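Local coordinates for protein CDA peptide synthetase I (PDB 4JN3) that belongs to the peptide synthetases and is represented here by its first condensation domain, a member of the CoA-dependent acyltransferase clan, at residues A[227-232]-A[413-418]; A[407-412]-A[422-427]. One frame throughout, in Å; residues are numbered along the deposited sequence.

Contact 1: residues A[227-232]-A[413-418]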
loop_
_atom_site.group_PDB
_atom_site.type_symbol
_atom_site.label_atom_id
_atom_site.label_comp_id
_atom_site.label_asym_id
_atom_site.label_seq_id
_atom_site.Cartn_x
_atom_site.Cartn_y
_atom_site.Cartn_z
ATOM N N PRO A 227 -11.957 16.105 9.531
ATOM C CA PRO A 227 -12.051 15.081 8.487
ATOM C C PRO A 227 -13.512 14.796 8.155
ATOM O O PRO A 227 -14.322 14.617 9.065
ATOM C CB PRO A 227 -11.409 13.854 9.144
ATOM C CG PRO A 227 -10.446 14.427 10.129
ATOM C CD PRO A 227 -11.106 15.677 10.654
ATOM N N VAL A 228 -13.844 14.770 6.870
ATOM C CA VAL A 228 -15.214 14.514 6.444
ATOM C C VAL A 228 -15.279 13.324 5.496
ATOM O O VAL A 228 -14.332 13.050 4.759
ATOM C CB VAL A 228 -15.827 15.749 5.743
ATOM C CG1 VAL A 228 -15.709 16.978 6.635
ATOM C CG2 VAL A 228 -15.149 15.993 4.407
ATOM N N SER A 229 -16.401 12.615 5.525
ATOM C CA SER A 229 -16.602 11.464 4.655
ATOM C C SER A 229 -17.551 11.806 3.512
ATOM O O SER A 229 -18.395 12.693 3.641
ATOM C CB SER A 229 -17.152 10.283 5.456
ATOM O OG SER A 229 -17.600 9.251 4.600
ATOM N N LEU A 230 -17.401 11.104 2.394
ATOM C CA LEU A 230 -18.303 11.246 1.257
ATOM C C LEU A 230 -19.742 10.984 1.688
ATOM O O LEU A 230 -20.689 11.442 1.047
ATOM C CB LEU A 230 -17.926 10.250 0.157
ATOM C CG LEU A 230 -17.389 10.771 -1.178
ATOM C CD1 LEU A 230 -17.653 12.264 -1.329
ATOM C CD2 LEU A 230 -15.905 10.454 -1.327
ATOM N N THR A 231 -19.893 10.242 2.780
ATOM C CA THR A 231 -21.202 9.799 3.247
ATOM C C THR A 231 -21.914 10.834 4.117
ATOM O O THR A 231 -23.134 10.785 4.278
ATOM C CB THR A 231 -21.082 8.495 4.054
ATOM O OG1 THR A 231 -20.246 8.717 5.196
ATOM C CG2 THR A 231 -20.478 7.395 3.197
ATOM N N GLY A 232 -21.151 11.764 4.679
ATOM C CA GLY A 232 -21.703 12.744 5.598
ATOM C C GLY A 232 -21.180 12.514 7.002
ATOM O O GLY A 232 -21.026 13.452 7.785
ATOM N N PRO A 413 -15.936 -0.236 7.287
ATOM C CA PRO A 413 -17.235 -0.922 7.303
ATOM C C PRO A 413 -18.286 -0.228 8.178
ATOM O O PRO A 413 -19.475 -0.529 8.055
ATOM C CB PRO A 413 -16.892 -2.315 7.857
ATOM C CG PRO A 413 -15.661 -2.108 8.660
ATOM C CD PRO A 413 -14.880 -1.044 7.922
ATOM N N GLN A 414 -17.853 0.679 9.046
ATOM C CA GLN A 414 -18.779 1.469 9.854
ATOM C C GLN A 414 -19.278 2.671 9.061
ATOM O O GLN A 414 -20.186 3.383 9.491
ATOM C CB GLN A 414 -18.107 1.948 11.145
ATOM C CG GLN A 414 -17.707 0.828 12.093
ATOM C CD GLN A 414 -17.072 1.335 13.377
ATOM O OE1 GLN A 414 -16.743 2.517 13.504
ATOM N NE2 GLN A 414 -16.892 0.436 14.340
ATOM N N VAL A 415 -18.674 2.894 7.897
ATOM C CA VAL A 415 -19.001 4.049 7.073
ATOM C C VAL A 415 -19.676 3.636 5.766
ATOM O O VAL A 415 -20.614 4.293 5.314
ATOM C CB VAL A 415 -17.745 4.895 6.769
ATOM C CG1 VAL A 415 -18.123 6.162 6.022
ATOM C CG2 VAL A 415 -17.011 5.235 8.054
ATOM N N TYR A 416 -19.205 2.546 5.165
ATOM C CA TYR A 416 -19.768 2.069 3.906
ATOM C C TYR A 416 -20.113 0.591 3.952
ATOM O O TYR A 416 -19.368 -0.208 4.514
ATOM C CB TYR A 416 -18.766 2.247 2.756
ATOM C CG TYR A 416 -18.146 3.615 2.627
ATOM C CD1 TYR A 416 -18.658 4.551 1.736
ATOM C CD2 TYR A 416 -17.032 3.964 3.378
ATOM C CE1 TYR A 416 -18.086 5.803 1.612
ATOM C CE2 TYR A 416 -16.453 5.212 3.259
ATOM C CZ TYR A 416 -16.984 6.127 2.375
ATOM O OH TYR A 416 -16.409 7.372 2.254
ATOM N N GLY A 417 -21.229 0.226 3.333
ATOM C CA GLY A 417 -21.467 -1.157 2.974
ATOM C C GLY A 417 -20.843 -1.389 1.608
ATOM O O GLY A 417 -20.487 -0.429 0.922
ATOM N N GLY A 418 -20.700 -2.648 1.207
ATOM C CA GLY A 418 -20.095 -2.964 -0.074
ATOM C C GLY A 418 -20.848 -2.343 -1.236
ATOM O O GLY A 418 -20.251 -1.890 -2.214
HETATM O O HOH W 1 -14.735 10.112 1.582
#

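Contact 2: residues A[407-412]-A[422-427]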
loop_
_atom_site.group_PDB
_atom_site.type_symbol
_atom_site.label_atom_id
_atom_site.label_comp_id
_atom_site.label_asym_id
_atom_site.label_seq_id
_atom_site.Cartn_x
_atom_site.Cartn_y
_atom_site.Cartn_z
ATOM N N VAL A 407 -9.256 -0.355 -10.059
ATOM C CA VAL A 407 -9.619 0.672 -9.090
ATOM C C VAL A 407 -10.281 0.012 -7.888
ATOM O O VAL A 407 -11.333 -0.614 -8.016
ATOM C CB VAL A 407 -10.570 1.723 -9.691
ATOM C CG1 VAL A 407 -10.891 2.798 -8.663
ATOM C CG2 VAL A 407 -9.946 2.352 -10.945
ATOM N N ASP A 408 -9.650 0.131 -6.727
ATOM C CA ASP A 408 -10.192 -0.458 -5.507
ATOM C C ASP A 408 -10.701 0.635 -4.581
ATOM O O ASP A 408 -9.957 1.536 -4.200
ATOM C CB ASP A 408 -9.127 -1.284 -4.779
ATOM C CG ASP A 408 -8.954 -2.670 -5.366
ATOM O OD1 ASP A 408 -9.109 -2.833 -6.591
ATOM O OD2 ASP A 408 -8.670 -3.609 -4.595
ATOM N N PHE A 409 -11.976 0.557 -4.223
ATOM C CA PHE A 409 -12.509 1.417 -3.182
ATOM C C PHE A 409 -12.515 0.617 -1.886
ATOM O O PHE A 409 -13.195 -0.406 -1.780
ATOM C CB PHE A 409 -13.918 1.895 -3.546
ATOM C CG PHE A 409 -13.941 3.202 -4.295
ATOM C CD1 PHE A 409 -13.083 3.424 -5.357
ATOM C CD2 PHE A 409 -14.832 4.202 -3.938
ATOM C CE1 PHE A 409 -13.104 4.627 -6.050
ATOM C CE2 PHE A 409 -14.858 5.408 -4.624
ATOM C CZ PHE A 409 -13.994 5.618 -5.684
ATOM N N GLU A 410 -11.719 1.062 -0.921
ATOM C CA GLU A 410 -11.595 0.369 0.354
ATOM C C GLU A 410 -12.245 1.218 1.425
ATOM O O GLU A 410 -11.703 2.249 1.817
ATOM C CB GLU A 410 -10.122 0.148 0.706
ATOM C CG GLU A 410 -9.316 -0.540 -0.397
ATOM C CD GLU A 410 -7.864 -0.759 -0.017
ATOM O OE1 GLU A 410 -7.325 0.021 0.792
ATOM O OE2 GLU A 410 -7.266 -1.726 -0.530
ATOM N N GLY A 411 -13.405 0.786 1.908
ATOM C CA GLY A 411 -14.168 1.599 2.832
ATOM C C GLY A 411 -14.252 1.027 4.232
ATOM O O GLY A 411 -14.394 -0.185 4.419
ATOM N N ASN A 412 -14.150 1.907 5.219
ATOM C CA ASN A 412 -14.374 1.530 6.610
ATOM C C ASN A 412 -15.791 0.976 6.722
ATOM O O ASN A 412 -16.743 1.620 6.282
ATOM C CB ASN A 412 -14.174 2.752 7.504
ATOM C CG ASN A 412 -14.413 2.455 8.968
ATOM O OD1 ASN A 412 -15.475 1.970 9.346
ATOM N ND2 ASN A 412 -13.422 2.750 9.801
ATOM N N THR A 422 -19.607 0.277 -4.267
ATOM C CA THR A 422 -19.829 0.002 -5.675
ATOM C C THR A 422 -20.501 1.187 -6.368
ATOM O O THR A 422 -20.108 1.574 -7.467
ATOM C CB THR A 422 -20.663 -1.268 -5.861
ATOM O OG1 THR A 422 -19.930 -2.387 -5.343
ATOM C CG2 THR A 422 -20.961 -1.500 -7.330
ATOM N N VAL A 423 -21.498 1.772 -5.713
ATOM C CA VAL A 423 -22.213 2.916 -6.277
ATOM C C VAL A 423 -21.315 4.144 -6.406
ATOM O O VAL A 423 -21.299 4.811 -7.442
ATOM C CB VAL A 423 -23.449 3.285 -5.431
ATOM C CG1 VAL A 423 -23.985 4.656 -5.840
ATOM C CG2 VAL A 423 -24.519 2.213 -5.565
ATOM N N LEU A 424 -20.571 4.440 -5.345
ATOM C CA LEU A 424 -19.685 5.598 -5.319
ATOM C C LEU A 424 -18.560 5.445 -6.340
ATOM O O LEU A 424 -18.189 6.400 -7.028
ATOM C CB LEU A 424 -19.089 5.762 -3.921
ATOM C CG LEU A 424 -18.364 7.074 -3.632
ATOM C CD1 LEU A 424 -19.346 8.234 -3.700
ATOM C CD2 LEU A 424 -17.680 7.022 -2.268
ATOM N N GLN A 425 -18.018 4.236 -6.418
ATOM C CA GLN A 425 -16.921 3.921 -7.320
ATOM C C GLN A 425 -17.322 4.150 -8.774
ATOM O O GLN A 425 -16.579 4.757 -9.546
ATOM C CB GLN A 425 -16.510 2.469 -7.110
ATOM C CG GLN A 425 -15.320 1.995 -7.915
ATOM C CD GLN A 425 -14.994 0.558 -7.590
ATOM O OE1 GLN A 425 -13.877 0.231 -7.182
ATOM N NE2 GLN A 425 -15.982 -0.311 -7.745
ATOM N N GLU A 426 -18.499 3.654 -9.141
ATOM C CA GLU A 426 -19.001 3.796 -10.504
ATOM C C GLU A 426 -19.187 5.263 -10.856
ATOM O O GLU A 426 -18.761 5.716 -11.918
ATOM C CB GLU A 426 -20.322 3.042 -10.684
ATOM C CG GLU A 426 -20.999 3.281 -12.031
ATOM C CD GLU A 426 -20.222 2.690 -13.193
ATOM O OE1 GLU A 426 -19.259 1.938 -12.945
ATOM O OE2 GLU A 426 -20.577 2.976 -14.356
ATOM N N ARG A 427 -19.822 6.010 -9.960
ATOM C CA ARG A 427 -20.027 7.433 -10.191
ATOM C C ARG A 427 -18.690 8.159 -10.328
ATOM O O ARG A 427 -18.536 9.028 -11.190
ATOM C CB ARG A 427 -20.890 8.049 -9.086
ATOM C CG ARG A 427 -22.303 7.479 -9.047
ATOM C CD ARG A 427 -23.154 8.128 -7.969
ATOM N NE ARG A 427 -23.106 9.582 -8.053
ATOM C CZ ARG A 427 -22.516 10.360 -7.154
ATOM N NH1 ARG A 427 -21.935 9.820 -6.089
ATOM N NH2 ARG A 427 -22.517 11.676 -7.311
#

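Contact 1: residues A[227-232]-A[413-418]
Tyr-416 brings the hydroxyl end of its ring to the turn at Ser-229 to Gly-232, where Thr-231 and Ser-229 meet it. Its CG lies beside its own backbone N and anti to the carbonyl carbon (chi1 -50°). This sends the phenol across to the 227-232 segment. The methyl CG2 of Thr-231 approaches the ring obliquely, 3.3 Å from Tyr-416 CE1. The other branch of Thr-231 turns to Val-415, whose CG1 methyl lies 3.4 Å from Thr-231 OG1. The same CG1 is 3.4 Å from Ser-229 OG, so one methyl packs against two hydroxyl oxygens.

Those oxygens are joined to each other. Thr-231 OG1 donates to Ser-229 OG at 2.8 Å. The backbone N of Thr-231 also donates to Ser-229 OG, at 3.1 Å and nearly straight (170°). Ser-229 OG and Tyr-416 OH are 3.2 Å apart, and both are hydrogen-bonded to Asp-392 OD1. The shared carboxylate thus ties the two loops together. A water adds a second tie: it accepts from Leu-230 N at 3.0 Å and donates to Tyr-416 OH at 3.3 Å. Leu-230 also packs on helix 267-283, and both Leu-230 and Tyr-416 touch helix 418-437.

The contact joins the loop before strand 242-248 to the connection between strand 404-411 and helix 418-437. Gly-417 is the N-cap residue of that helix. In the 227-232 segment, the bond from Thr-231 N to Ser-229 OG makes an ST turn, set within a type I beta turn from Ser-229 to Gly-232.

Contact 2: residues A[407-412]-A[422-427]
With CG anti to its own backbone nitrogen (chi1 -177°), Gln-425 extends from the helix past the ring of Phe-409 on the strand. The chain stays extended beyond CG, and the two side chains slide by each other in opposite directions. Gln-425 CG sits over one face of the ring, 3.7 Å from Phe-409 CD1. The helix backbone covers the same ring: Gln-425 CA stands 3.8 Å from the ring centroid and 15° off its normal, a CH-pi contact. The residue thus lies on the aromatic face with both its backbone CA and its aliphatic side-chain carbons.

Leu-424 comes to the ring differently. Its CG is near the ring plane, at the edge, 4.0 Å from Phe-409 CE2. The ring is therefore met over a face and at an edge by consecutive helix residues. The amide of Gln-425 ends beside the strand backbone, near the carbonyl of Val-407.

Around this pair, Leu-393 and Ile-395 of strand 393-398 also touch Phe-409, while Leu-246 of strand 242-248 touches Gln-425. The CB of Asp-408 leaves the strand away from the helix, and its carboxylate hydrogen-bonds Ser-245. The CB atoms of Val-407 and Phe-409 leave toward it, as alternate residues of a beta strand do.

The axes of strand segment 407-411 and helix segment 422-427 approach to 9.1 Å, with their directions 140° apart. This is a helix packed on the face of a mixed beta sheet, the alpha/beta layering of the condensation domain fold.

Contacts 1 and 2 are neighbours, with centres about 11 Å apart. Their segments alternate along the chain. Strand 404-411 supplies the 407-412 side of contact 2, runs directly into the 413-418 loop of contact 1, and is followed by helix 418-437, which carries the 422-427 side of contact 2. The two contacts also touch through side chains. Leu-424 joins them: its CD2 lies 3.9 Å from Leu-230 CG and 4.1 Å from Tyr-416 CE1. It thus packs on both loops of contact 1 while also meeting the sheet. Tyr-416 CD2 lies 3.8 Å from Gly-411 CA, on the end of the strand. Both contacts are buried.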